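Local atomic coordinates of sugar phosphate isomerase/epimerase (Parabacteroides distasonis, PDB entry 3OBE), a protein that probably acts as a sugar phosphate isomerase or epimerase, built on a xylose isomerase-like TIM barrel. Residues Trp116-Ala124 against Ala155-Trp166. Numbering follows the deposited sequence. Where two conformers were deposited one is given.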
loop_
_atom_site.group_PDB
_atom_site.type_symbol
_atom_site.label_atom_id
_atom_site.label_comp_id
_atom_site.label_asym_id
_atom_site.label_seq_id
_atom_site.Cartn_x
_atom_site.Cartn_y
_atom_site.Cartn_z
ATOM N N TRP A 116 8.428 2.583 15.404
ATOM C CA TRP A 116 9.009 2.352 14.069
ATOM C C TRP A 116 10.340 1.609 14.129
ATOM O O TRP A 116 10.649 0.835 13.232
ATOM C CB TRP A 116 9.094 3.658 13.280
ATOM C CG TRP A 116 7.740 4.128 12.830
ATOM C CD1 TRP A 116 7.051 5.211 13.267
ATOM C CD2 TRP A 116 6.869 3.464 11.900
ATOM N NE1 TRP A 116 5.821 5.285 12.678
ATOM C CE2 TRP A 116 5.678 4.226 11.825
ATOM C CE3 TRP A 116 6.978 2.321 11.111
ATOM C CZ2 TRP A 116 4.626 3.873 10.983
ATOM C CZ3 TRP A 116 5.939 1.954 10.325
ATOM C CH2 TRP A 116 4.745 2.723 10.273
ATOM N N LYS A 117 11.132 1.850 15.184
ATOM C CA LYS A 117 12.411 1.136 15.345
ATOM C C LYS A 117 12.142 -0.369 15.516
ATOM O O LYS A 117 12.746 -1.227 14.843
ATOM C CB LYS A 117 13.228 1.698 16.510
ATOM C CG LYS A 117 13.864 3.009 16.264
ATOM C CD LYS A 117 14.495 3.534 17.558
ATOM C CE LYS A 117 15.248 4.845 17.345
ATOM N NZ LYS A 117 16.080 5.161 18.546
ATOM N N LYS A 118 11.237 -0.715 16.418
ATOM C CA LYS A 118 10.972 -2.121 16.646
ATOM C C LYS A 118 10.365 -2.775 15.423
ATOM O O LYS A 118 10.771 -3.904 15.011
ATOM C CB LYS A 118 10.067 -2.306 17.877
ATOM C CG LYS A 118 9.652 -3.728 18.079
ATOM C CD LYS A 118 8.924 -3.934 19.416
ATOM C CE LYS A 118 8.619 -5.413 19.662
ATOM N NZ LYS A 118 9.856 -6.233 19.672
ATOM N N ALA A 119 9.415 -2.068 14.798
ATOM C CA ALA A 119 8.773 -2.593 13.610
ATOM C C ALA A 119 9.796 -2.818 12.496
ATOM O O ALA A 119 9.692 -3.813 11.790
ATOM C CB ALA A 119 7.646 -1.683 13.113
ATOM N N THR A 120 10.783 -1.923 12.367
ATOM C CA THR A 120 11.795 -2.056 11.308
ATOM C C THR A 120 12.639 -3.310 11.550
ATOM O O THR A 120 12.896 -4.074 10.613
ATOM C CB THR A 120 12.679 -0.811 11.239
ATOM O OG1 THR A 120 11.839 0.333 10.921
ATOM C CG2 THR A 120 13.835 -0.993 10.235
ATOM N N ASP A 121 13.026 -3.539 12.802
ATOM C CA ASP A 121 13.838 -4.723 13.138
ATOM C C ASP A 121 13.097 -6.007 12.697
ATOM O O ASP A 121 13.677 -6.946 12.127
ATOM C CB ASP A 121 14.162 -4.736 14.620
ATOM C CG ASP A 121 15.204 -3.680 15.019
ATOM O OD1 ASP A 121 15.933 -3.141 14.157
ATOM O OD2 ASP A 121 15.280 -3.399 16.219
ATOM N N ILE A 122 11.801 -6.051 12.972
ATOM C CA ILE A 122 10.969 -7.229 12.639
ATOM C C ILE A 122 10.801 -7.348 11.139
ATOM O O ILE A 122 10.892 -8.432 10.585
ATOM C CB ILE A 122 9.594 -7.144 13.323
ATOM C CG1 ILE A 122 9.741 -7.255 14.851
ATOM C CG2 ILE A 122 8.575 -8.176 12.742
ATOM C CD1 ILE A 122 10.173 -8.623 15.349
ATOM N N HIS A 123 10.612 -6.221 10.460
ATOM C CA HIS A 123 10.360 -6.257 9.031
ATOM C C HIS A 123 11.650 -6.491 8.252
ATOM O O HIS A 123 11.600 -7.025 7.120
ATOM C CB HIS A 123 9.645 -4.976 8.548
ATOM C CG HIS A 123 8.170 -4.957 8.851
ATOM N ND1 HIS A 123 7.689 -4.740 10.129
ATOM C CD2 HIS A 123 7.085 -5.192 8.070
ATOM C CE1 HIS A 123 6.369 -4.818 10.108
ATOM N NE2 HIS A 123 5.972 -5.064 8.871
ATOM N N ALA A 124 12.801 -6.162 8.835
ATOM C CA ALA A 124 14.092 -6.523 8.193
ATOM C C ALA A 124 14.218 -8.047 8.179
ATOM O O ALA A 124 14.623 -8.679 7.170
ATOM C CB ALA A 124 15.257 -5.827 8.911
ATOM N N ALA A 155 9.970 8.398 10.987
ATOM C CA ALA A 155 9.747 6.976 10.697
ATOM C C ALA A 155 10.574 6.525 9.504
ATOM O O ALA A 155 11.207 5.449 9.524
ATOM C CB ALA A 155 8.283 6.728 10.438
ATOM N N GLY A 156 10.567 7.332 8.448
ATOM C CA GLY A 156 11.291 6.977 7.235
ATOM C C GLY A 156 12.790 6.957 7.407
ATOM O O GLY A 156 13.482 6.157 6.785
ATOM N N GLU A 157 13.312 7.839 8.239
ATOM C CA GLU A 157 14.744 7.823 8.481
ATOM C C GLU A 157 15.101 6.510 9.157
ATOM O O GLU A 157 16.088 5.863 8.827
ATOM C CB GLU A 157 15.206 9.005 9.345
ATOM C CG GLU A 157 16.720 8.958 9.623
ATOM C CD GLU A 157 17.300 10.266 10.155
ATOM O OE1 GLU A 157 16.514 11.225 10.363
ATOM O OE2 GLU A 157 18.536 10.314 10.370
ATOM N N ILE A 158 14.252 6.096 10.073
ATOM C CA ILE A 158 14.465 4.874 10.827
ATOM C C ILE A 158 14.427 3.641 9.916
ATOM O O ILE A 158 15.298 2.783 10.026
ATOM C CB ILE A 158 13.408 4.771 12.002
ATOM C CG1 ILE A 158 13.812 5.692 13.139
ATOM C CG2 ILE A 158 13.332 3.319 12.575
ATOM C CD1 ILE A 158 12.621 6.041 14.104
ATOM N N THR A 159 13.422 3.556 9.029
ATOM C CA THR A 159 13.316 2.407 8.175
ATOM C C THR A 159 14.496 2.361 7.192
ATOM O O THR A 159 14.980 1.265 6.848
ATOM C CB THR A 159 11.954 2.276 7.408
ATOM O OG1 THR A 159 11.836 3.248 6.353
ATOM C CG2 THR A 159 10.722 2.326 8.331
ATOM N N LYS A 160 14.933 3.529 6.738
ATOM C CA LYS A 160 15.996 3.621 5.720
ATOM C C LYS A 160 17.327 3.067 6.211
ATOM O O LYS A 160 18.149 2.612 5.417
ATOM C CB LYS A 160 16.151 5.085 5.301
ATOM C CG LYS A 160 17.241 5.408 4.328
ATOM C CD LYS A 160 17.072 6.821 3.756
ATOM C CE LYS A 160 17.686 7.874 4.627
ATOM N NZ LYS A 160 16.867 9.052 4.490
ATOM N N LYS A 161 17.530 3.073 7.522
ATOM C CA LYS A 161 18.697 2.460 8.158
ATOM C C LYS A 161 18.826 0.984 7.857
ATOM O O LYS A 161 19.910 0.453 7.838
ATOM C CB LYS A 161 18.633 2.663 9.686
ATOM C CG LYS A 161 18.789 4.109 10.102
ATOM C CD LYS A 161 19.075 4.251 11.619
ATOM C CE LYS A 161 18.982 5.720 12.122
ATOM N NZ LYS A 161 18.383 5.824 13.518
ATOM N N ALA A 162 17.683 0.324 7.674
ATOM C CA ALA A 162 17.597 -1.077 7.321
ATOM C C ALA A 162 17.431 -1.258 5.826
ATOM O O ALA A 162 17.186 -2.379 5.380
ATOM C CB ALA A 162 16.364 -1.736 8.056
ATOM N N GLY A 163 17.502 -0.179 5.042
ATOM C CA GLY A 163 17.297 -0.290 3.602
ATOM C C GLY A 163 15.862 -0.521 3.164
ATOM O O GLY A 163 15.634 -1.055 2.098
ATOM N N ILE A 164 14.913 -0.113 3.992
ATOM C CA ILE A 164 13.502 -0.266 3.747
ATOM C C ILE A 164 12.873 1.126 3.539
ATOM O O ILE A 164 13.134 2.077 4.285
ATOM C CB ILE A 164 12.807 -0.942 4.928
ATOM C CG1 ILE A 164 13.388 -2.318 5.122
ATOM C CG2 ILE A 164 11.285 -0.954 4.739
ATOM C CD1 ILE A 164 12.991 -3.023 6.458
ATOM N N LEU A 165 11.987 1.203 2.556
ATOM C CA LEU A 165 11.308 2.457 2.196
ATOM C C LEU A 165 10.053 2.612 3.024
ATOM O O LEU A 165 9.171 1.756 2.962
ATOM C CB LEU A 165 10.896 2.457 0.745
ATOM C CG LEU A 165 12.016 2.382 -0.293
ATOM C CD1 LEU A 165 11.395 2.210 -1.678
ATOM C CD2 LEU A 165 12.921 3.620 -0.243
ATOM N N TRP A 166 9.946 3.708 3.743
ATOM C CA TRP A 166 8.704 4.049 4.438
ATOM C C TRP A 166 7.793 4.781 3.482
ATOM O O TRP A 166 8.227 5.704 2.799
ATOM C CB TRP A 166 8.994 4.898 5.673
ATOM C CG TRP A 166 7.816 5.037 6.587
ATOM C CD1 TRP A 166 7.569 4.271 7.679
ATOM C CD2 TRP A 166 6.716 5.961 6.487
ATOM N NE1 TRP A 166 6.397 4.650 8.274
ATOM C CE2 TRP A 166 5.865 5.710 7.588
ATOM C CE3 TRP A 166 6.380 6.992 5.604
ATOM C CZ2 TRP A 166 4.678 6.410 7.786
ATOM C CZ3 TRP A 166 5.245 7.699 5.833
ATOM C CH2 TRP A 166 4.389 7.402 6.886
#
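Trp116 presents one face of its indole to two partners. Trp166 comes in edge-first, its NE1 3.2 Å from CH2 of Trp116, a T-shaped pair with planes at 83°. Beside it, CB of Ala155 makes a CH-pi contact, 3.5 Å from the centroid of the Trp116 five-membered ring. A leucine in place of Trp116 would probably deny Trp166 and the Ala155 methyl their shared flat surface, leaving a gap between helix 109-126 and the indole of Trp166 on strand 165-169. One turn on, Thr120 turns OG1 back along its own helix (chi1 -61°) to hydrogen-bond Trp116 O at 2.6 Å; the same torsion sends CG2 across to CB of Ala162, a tight 3.4 Å away. CG2 of Ile158 packs against CA and CG of Lys117. Towards solvent the contact thins: the extended chain of Lys117 runs on into the open, and Ala124 meets Ala162 at a looser 4.3 Å between their CB atoms. A Schellman motif with Gly163 as C' ends helix 142-160 and brings CD1 of Ile164 against N and CA of Ala124. Segments 116-124 and 155-160 cross at -31°, their parent helices side by side outside the barrel, with Trp116 and Thr120 resting on Met131 of strand 130-133, neighbour of strand 165-169.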